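Local coordinates for protein aminotransferase (Paracoccus denitrificans, PDB 4GRX) that probably transfers amino groups from amine or amino acid donors to carbonyl acceptors, as a pyridoxal-phosphate-dependent class III omega-aminotransferase, at residues Ala416-Asp421 against Leu457-Ala462. Sequence-based numbering, arbitrary orientation.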
loop_
_atom_site.group_PDB
_atom_site.type_symbol
_atom_site.label_atom_id
_atom_site.label_comp_id
_atom_site.label_asym_id
_atom_site.label_seq_id
_atom_site.Cartn_x
_atom_site.Cartn_y
_atom_site.Cartn_z
ATOM N N ALA A 416 -12.977 -18.616 17.996
ATOM C CA ALA A 416 -11.642 -18.572 17.389
ATOM C C ALA A 416 -10.648 -19.424 18.175
ATOM O O ALA A 416 -10.113 -20.407 17.638
ATOM C CB ALA A 416 -11.145 -17.136 17.291
ATOM N N ASN A 417 -10.442 -19.068 19.447
ATOM C CA ASN A 417 -9.580 -19.823 20.366
ATOM C C ASN A 417 -9.856 -21.353 20.450
ATOM O O ASN A 417 -8.951 -22.174 20.268
ATOM C CB ASN A 417 -9.588 -19.159 21.755
ATOM C CG ASN A 417 -9.017 -17.739 21.730
ATOM O OD1 ASN A 417 -8.081 -17.454 20.989
ATOM N ND2 ASN A 417 -9.580 -16.848 22.542
ATOM N N THR A 418 -11.103 -21.732 20.696
ATOM C CA THR A 418 -11.453 -23.144 20.760
ATOM C C THR A 418 -11.178 -23.864 19.446
ATOM O O THR A 418 -10.689 -24.971 19.453
ATOM C CB THR A 418 -12.910 -23.345 21.196
ATOM O OG1 THR A 418 -13.096 -22.722 22.470
ATOM C CG2 THR A 418 -13.244 -24.815 21.321
ATOM N N CYS A 419 -11.488 -23.230 18.319
ATOM C CA CYS A 419 -11.194 -23.799 16.989
ATOM C C CYS A 419 -9.705 -24.059 16.801
ATOM O O CYS A 419 -9.300 -25.160 16.421
ATOM C CB CYS A 419 -11.684 -22.865 15.883
ATOM S SG CYS A 419 -13.404 -23.147 15.406
ATOM N N THR A 420 -8.901 -23.031 17.068
ATOM C CA THR A 420 -7.461 -23.161 17.045
ATOM C C THR A 420 -7.005 -24.348 17.901
ATOM O O THR A 420 -6.166 -25.116 17.472
ATOM C CB THR A 420 -6.784 -21.829 17.449
ATOM O OG1 THR A 420 -7.074 -20.855 16.449
ATOM C CG2 THR A 420 -5.262 -21.961 17.549
ATOM N N ASP A 421 -7.580 -24.522 19.086
ATOM C CA ASP A 421 -7.138 -25.599 19.986
ATOM C C ASP A 421 -7.431 -26.968 19.446
ATOM O O ASP A 421 -6.774 -27.918 19.841
ATOM C CB ASP A 421 -7.752 -25.474 21.377
ATOM C CG ASP A 421 -7.163 -24.337 22.158
ATOM O OD1 ASP A 421 -5.998 -23.968 21.887
ATOM O OD2 ASP A 421 -7.864 -23.800 23.036
ATOM N N LEU A 457 -18.299 -25.274 18.555
ATOM C CA LEU A 457 -19.595 -24.686 18.891
ATOM C C LEU A 457 -20.252 -25.347 20.122
ATOM O O LEU A 457 -20.784 -24.649 20.990
ATOM C CB LEU A 457 -20.552 -24.661 17.685
ATOM C CG LEU A 457 -20.144 -23.864 16.440
ATOM C CD1 LEU A 457 -21.136 -24.084 15.309
ATOM C CD2 LEU A 457 -19.976 -22.376 16.720
ATOM N N ASP A 458 -20.204 -26.676 20.201
ATOM C CA ASP A 458 -20.796 -27.391 21.333
ATOM C C ASP A 458 -20.158 -26.912 22.623
ATOM O O ASP A 458 -20.851 -26.574 23.588
ATOM C CB ASP A 458 -20.581 -28.900 21.216
ATOM C CG ASP A 458 -21.419 -29.546 20.123
ATOM O OD1 ASP A 458 -22.127 -28.847 19.362
ATOM O OD2 ASP A 458 -21.354 -30.787 20.021
ATOM N N LYS A 459 -18.828 -26.880 22.615
ATOM C CA LYS A 459 -18.036 -26.520 23.779
ATOM C C LYS A 459 -18.349 -25.095 24.237
ATOM O O LYS A 459 -18.694 -24.893 25.398
ATOM C CB LYS A 459 -16.547 -26.680 23.458
ATOM C CG LYS A 459 -15.662 -26.967 24.649
ATOM C CD LYS A 459 -14.317 -27.482 24.161
ATOM C CE LYS A 459 -13.636 -28.362 25.201
ATOM N NZ LYS A 459 -13.445 -27.624 26.480
ATOM N N VAL A 460 -18.259 -24.125 23.323
ATOM C CA VAL A 460 -18.462 -22.718 23.657
ATOM C C VAL A 460 -19.903 -22.396 24.091
ATOM O O VAL A 460 -20.107 -21.760 25.133
ATOM C CB VAL A 460 -18.021 -21.786 22.507
ATOM C CG1 VAL A 460 -18.278 -20.321 22.857
ATOM C CG2 VAL A 460 -16.551 -22.001 22.172
ATOM N N PHE A 461 -20.899 -22.842 23.328
ATOM C CA PHE A 461 -22.290 -22.571 23.698
ATOM C C PHE A 461 -22.693 -23.190 25.036
ATOM O O PHE A 461 -23.618 -22.708 25.702
ATOM C CB PHE A 461 -23.288 -22.940 22.576
ATOM C CG PHE A 461 -23.138 -22.105 21.321
ATOM C CD1 PHE A 461 -22.769 -20.761 21.390
ATOM C CD2 PHE A 461 -23.373 -22.662 20.062
ATOM C CE1 PHE A 461 -22.622 -19.997 20.236
ATOM C CE2 PHE A 461 -23.237 -21.898 18.902
ATOM C CZ PHE A 461 -22.858 -20.564 18.993
ATOM N N ALA A 462 -22.001 -24.247 25.443
ATOM C CA ALA A 462 -22.296 -24.868 26.733
ATOM C C ALA A 462 -21.605 -24.131 27.875
ATOM O O ALA A 462 -22.108 -24.120 28.991
ATOM C CB ALA A 462 -21.918 -26.340 26.730
#
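Thr418 faces Lys459 and Val460 where helix 411-421 packs beside helix 443-463, the last of the chain. This is plain helix-to-helix packing at the periphery of the chain. Within the first segment the approach rests on this one threonine.

At Thr418 the two branches divide the work. CG2 lies anti to the backbone N (the OG1 torsion chi1 is -58°) and reaches the middle of the lysine chain, 4.0 Å from Lys459 CD. The two side chains meet at a slant. OG1 sits beside the backbone N and hydrogen-bonds to Arg414 O, one turn earlier in its own helix. The same oxygen lies 3.5 Å from Val460 CG2, and Thr418 CB is 4.0 Å from that methyl. Threonine and valine pass alongside each other, pointing in opposite directions. The CA atoms of Thr418 and Val460 are 7.6 Å apart, the nearest CA pair across the two segments. Val460 also packs on Ile415, so its side chain extends the contact back along helix 411-421.

Cys419 touches Leu453 and Ala456, earlier on helix 443-463.

The interface between the segments is small, 112 Å² in all. Its chemistry is van der Waals contact of a methyl with the lysine chain and of the threonine hydroxyl oxygen with a valine methyl. OG1 takes its hydrogen bond from within its own helix, so toward Val460 it serves as a packing surface.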